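PDB 5UXY: DegV family protein, which probably binds long-chain fatty acids, as other DegV family proteins do, and here holds a heptadecanoic acid. Local coordinates for residues A166-V171 against C262-E267. Numbering follows the deposited sequence.
Sequences AQNGRV and CSYYAE. With X90 (heptadecanoic acid), chain D.
Tyr-265, on helix 260-266, meets Asn-168 and Arg-170 with its hydroxyl end. CG of Asn-168 stands 3.7 Å from OH of Tyr-265, the amide turned 76° from the ring, and NH2 of Arg-170 ends 3.0 Å from the same oxygen, with guanidinium and ring 69° apart. This is the tight part of the contact, and the ring behind it is packed on both faces: on one runs the heptadecanoic acid chain, with C25 3.8 Å above the ring plane toward the rim, while CD2 of Tyr-264 sits over the centre of the opposite face. Arg-170, in 166-171, extends along the same acyl chain: its CD comes within 3.5 Å of X90 C25, C23 covers one face of its guanidinium, and its NE is hydrogen-bonded to the carbonyl oxygen of Met-87. The Tyr-265 hydroxyl is hydrogen-bonded to Thr-60 OG1, which also binds the ligand. Were Tyr-265 replaced by an alanine, Thr-60 would probably lose its hydroxyl partner, Arg-170 NH2 the oxygen beside it, and a gap would open between the acyl chain and Tyr-264.

Further from the lipid, around the partly exposed Asn-168 and Gln-167, the fit is looser and more polar. CG of Tyr-264 lies anti to its backbone N (chi1 173°), which carries the hydroxyl to Asn-168; ND2 approaches near the ring plane and gives OH a weak, bent hydrogen bond of 3.0 Å. That amide nitrogen is also hydrogen-bonded to the carbonyl oxygen of Asn-164, and Ser-58 is the stronger partner of the tyrosine hydroxyl. NE2 of Gln-167 stays 3.6 Å from OH of Tyr-264; its amide is hydrogen-bonded to Asn-164, Arg-57 and Ser-58. A Schellman motif at Gly-169 ends helix 163-167, and Arg-170 follows on the lipid side. Tyr-265 and Arg-170 thus line one side of the fatty-acid site, consistent with the lipid-binding cleft of DegV family proteins.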
ATOM      1  N   ALA A 166      12.378 -10.618   3.640  1.00 15.91           N
ATOM      2  CA  ALA A 166      13.016 -11.905   3.447  1.00 15.44           C
ATOM      3  C   ALA A 166      12.843 -12.797   4.671  1.00 18.66           C
ATOM      4  O   ALA A 166      12.608 -13.995   4.525  1.00 18.41           O
ATOM      5  CB  ALA A 166      14.496 -11.728   3.157  1.00 15.18           C
ATOM      6  N   GLN A 167      12.943 -12.233   5.883  1.00 15.20           N
ATOM      7  CA  GLN A 167      12.826 -13.110   7.050  1.00 17.08           C
ATOM      8  C   GLN A 167      11.398 -13.588   7.225  1.00 26.72           C
ATOM      9  O   GLN A 167      11.180 -14.606   7.880  1.00 24.21           O
ATOM     10  CB  GLN A 167      13.323 -12.410   8.326  1.00 23.62           C
ATOM     11  CG  GLN A 167      12.374 -11.378   8.864  1.00 19.61           C
ATOM     12  CD  GLN A 167      12.711 -10.858  10.260  1.00 34.04           C
ATOM     13  OE1 GLN A 167      12.806 -11.624  11.222  1.00 27.20           O
ATOM     14  NE2 GLN A 167      12.840  -9.551  10.379  1.00 24.16           N
ATOM     15  N   ASN A 168      10.429 -12.892   6.639  1.00 16.80           N
ATOM     16  CA  ASN A 168       9.033 -13.327   6.666  1.00 18.27           C
ATOM     17  C   ASN A 168       8.613 -14.086   5.413  1.00 22.57           C
ATOM     18  O   ASN A 168       7.404 -14.312   5.198  1.00 20.27           O
ATOM     19  CB  ASN A 168       8.126 -12.105   6.900  1.00 18.76           C
ATOM     20  CG  ASN A 168       8.154 -11.637   8.356  1.00 26.40           C
ATOM     21  OD1 ASN A 168       7.563 -12.278   9.240  1.00 25.18           O
ATOM     22  ND2 ASN A 168       8.825 -10.537   8.620  1.00 21.05           N
ATOM     23  N   GLY A 169       9.570 -14.472   4.578  1.00 16.77           N
ATOM     24  CA  GLY A 169       9.294 -15.323   3.426  1.00 20.66           C
ATOM     25  C   GLY A 169       8.554 -14.652   2.302  1.00 27.87           C
ATOM     26  O   GLY A 169       7.869 -15.323   1.533  1.00 24.64           O
ATOM     27  N   ARG A 170       8.663 -13.338   2.182  1.00 19.32           N
ATOM     28  CA  ARG A 170       7.885 -12.613   1.189  1.00 12.57           C
ATOM     29  C   ARG A 170       8.724 -12.159  -0.003  1.00 19.28           C
ATOM     30  O   ARG A 170       8.180 -11.595  -0.958  1.00 23.49           O
ATOM     31  CB  ARG A 170       7.186 -11.436   1.897  1.00 15.61           C
ATOM     32  CG  ARG A 170       5.940 -11.997   2.579  1.00 26.55           C
ATOM     33  CD  ARG A 170       5.415 -11.182   3.677  1.00 28.26           C
ATOM     34  NE  ARG A 170       4.111 -11.752   3.995  1.00 33.15           N
ATOM     35  CZ  ARG A 170       3.733 -12.155   5.203  1.00 37.66           C
ATOM     36  NH1 ARG A 170       2.538 -12.693   5.359  1.00 31.45           N
ATOM     37  NH2 ARG A 170       4.541 -12.028   6.253  1.00 32.13           N
ATOM     38  N   VAL A 171      10.029 -12.415   0.024  1.00 20.61           N
ATOM     39  CA  VAL A 171      10.896 -12.214  -1.135  1.00 20.21           C
ATOM     40  C   VAL A 171      12.003 -13.258  -1.044  1.00 19.33           C
ATOM     41  O   VAL A 171      12.335 -13.721   0.049  1.00 17.87           O
ATOM     42  CB  VAL A 171      11.450 -10.757  -1.161  1.00 21.10           C
ATOM     43  CG1 VAL A 171      12.618 -10.599  -0.185  1.00 19.09           C
ATOM     44  CG2 VAL A 171      11.862 -10.362  -2.533  1.00 31.09           C
ATOM     45  N   CYS A 262       3.789  -0.569   6.074  1.00 12.21           N
ATOM     46  CA  CYS A 262       4.681  -0.322   4.944  1.00 14.53           C
ATOM     47  C   CYS A 262       6.082   0.070   5.428  1.00 16.24           C
ATOM     48  O   CYS A 262       7.081  -0.305   4.819  1.00 17.63           O
ATOM     49  CB  CYS A 262       4.104   0.758   4.032  1.00 16.92           C
ATOM     50  SG  CYS A 262       2.673   0.065   2.986  1.00 28.71           S
ATOM     51  N   SER A 263       6.183   0.817   6.517  1.00 13.45           N
ATOM     52  CA  SER A 263       7.525   1.160   7.043  1.00 13.45           C
ATOM     53  C   SER A 263       8.285  -0.092   7.439  1.00 17.82           C
ATOM     54  O   SER A 263       9.492  -0.207   7.191  1.00 13.87           O
ATOM     55  CB  SER A 263       7.403   2.132   8.236  1.00 14.85           C
ATOM     56  OG  SER A 263       6.881   3.380   7.799  1.00 13.89           O
ATOM     57  N   TYR A 264       7.590  -1.058   8.029  1.00 14.19           N
ATOM     58  CA  TYR A 264       8.256  -2.289   8.447  1.00 17.83           C
ATOM     59  C   TYR A 264       8.820  -3.055   7.239  1.00 13.88           C
ATOM     60  O   TYR A 264       9.977  -3.500   7.263  1.00 13.30           O
ATOM     61  CB  TYR A 264       7.264  -3.165   9.246  1.00 14.87           C
ATOM     62  CG  TYR A 264       7.818  -4.512   9.572  1.00 13.08           C
ATOM     63  CD1 TYR A 264       8.739  -4.639  10.617  1.00 16.57           C
ATOM     64  CD2 TYR A 264       7.468  -5.652   8.830  1.00 12.96           C
ATOM     65  CE1 TYR A 264       9.323  -5.887  10.914  1.00 15.42           C
ATOM     66  CE2 TYR A 264       8.014  -6.923   9.147  1.00 16.01           C
ATOM     67  CZ  TYR A 264       8.943  -7.020  10.187  1.00 17.44           C
ATOM     68  OH  TYR A 264       9.506  -8.229  10.487  1.00 18.48           O
ATOM     69  N   TYR A 265       7.997  -3.239   6.184  1.00 12.43           N
ATOM     70  CA  TYR A 265       8.400  -4.055   5.035  1.00 15.31           C
ATOM     71  C   TYR A 265       9.225  -3.277   4.000  1.00 14.74           C
ATOM     72  O   TYR A 265      10.123  -3.870   3.360  1.00 14.80           O
ATOM     73  CB  TYR A 265       7.167  -4.668   4.356  1.00 11.80           C
ATOM     74  CG  TYR A 265       6.699  -5.887   5.092  1.00 14.74           C
ATOM     75  CD1 TYR A 265       7.563  -7.003   5.231  1.00 11.90           C
ATOM     76  CD2 TYR A 265       5.425  -5.935   5.686  1.00 15.87           C
ATOM     77  CE1 TYR A 265       7.160  -8.157   5.929  1.00 16.53           C
ATOM     78  CE2 TYR A 265       5.012  -7.099   6.397  1.00 14.07           C
ATOM     79  CZ  TYR A 265       5.869  -8.188   6.490  1.00 15.66           C
ATOM     80  OH  TYR A 265       5.532  -9.322   7.195  1.00 15.80           O
ATOM     81  N   ALA A 266       8.965  -1.980   3.823  1.00 12.62           N
ATOM     82  CA  ALA A 266       9.815  -1.217   2.893  1.00 18.48           C
ATOM     83  C   ALA A 266      11.148  -0.788   3.519  1.00 15.94           C
ATOM     84  O   ALA A 266      12.145  -0.596   2.797  1.00 13.56           O
ATOM     85  CB  ALA A 266       9.055   0.001   2.362  1.00 10.00           C
ATOM     86  N   GLU A 267      11.183  -0.635   4.835  1.00 15.01           N
ATOM     87  CA  GLU A 267      12.335  -0.286   5.684  1.00 15.02           C
ATOM     88  C   GLU A 267      12.834   1.138   5.486  1.00 16.21           C
ATOM     89  O   GLU A 267      12.460   1.825   4.540  1.00 11.72           O
ATOM     90  CB  GLU A 267      13.472  -1.285   5.516  1.00 16.69           C
ATOM     91  CG  GLU A 267      13.000  -2.608   6.065  1.00 18.81           C
ATOM     92  CD  GLU A 267      14.126  -3.574   6.322  1.00 28.69           C
ATOM     93  OE1 GLU A 267      15.088  -3.180   7.002  1.00 29.58           O
ATOM     94  OE2 GLU A 267      14.042  -4.724   5.841  1.00 20.04           O
TER
HETATM   95  O19 X90 D 303       1.131 -10.069   8.131  1.00 24.81           O
HETATM   96  C21 X90 D 303       0.475  -9.808   7.077  1.00 34.11           C
HETATM   97  O21 X90 D 303      -0.439 -10.629   6.696  1.00 21.45           O
HETATM   98  C22 X90 D 303       0.861  -8.536   6.283  1.00 24.01           C
HETATM   99  C23 X90 D 303       1.989  -8.953   5.307  1.00 19.04           C
HETATM  100  C24 X90 D 303       2.274  -7.824   4.282  1.00 16.27           C
HETATM  101  C25 X90 D 303       3.315  -8.371   3.252  1.00 20.32           C
HETATM  102  C26 X90 D 303       3.616  -7.453   2.052  1.00 22.98           C
HETATM  103  C27 X90 D 303       3.635  -5.984   2.455  1.00 28.01           C
HETATM  104  C28 X90 D 303       4.290  -5.101   1.368  1.00 25.76           C
HETATM  105  C29 X90 D 303       4.749  -3.752   1.956  1.00 24.80           C
HETATM  106  C30 X90 D 303       6.913  -3.366   0.290  1.00 23.27           C
HETATM  107  C31 X90 D 303       6.775  -3.056  -1.246  1.00 21.17           C
HETATM  108  C32 X90 D 303       6.117  -4.276  -1.928  1.00 28.19           C
HETATM  109  C33 X90 D 303       5.274  -3.944  -3.163  1.00 25.49           C
HETATM  110  C34 X90 D 303       4.725  -5.190  -3.901  1.00 26.82           C
HETATM  111  C35 X90 D 303       3.203  -5.290  -3.696  1.00 27.50           C
HETATM  112  C36 X90 D 303       2.512  -6.520  -4.313  1.00 21.05           C
HETATM  113  C39 X90 D 303       5.641  -2.860   1.048  1.00 22.99           C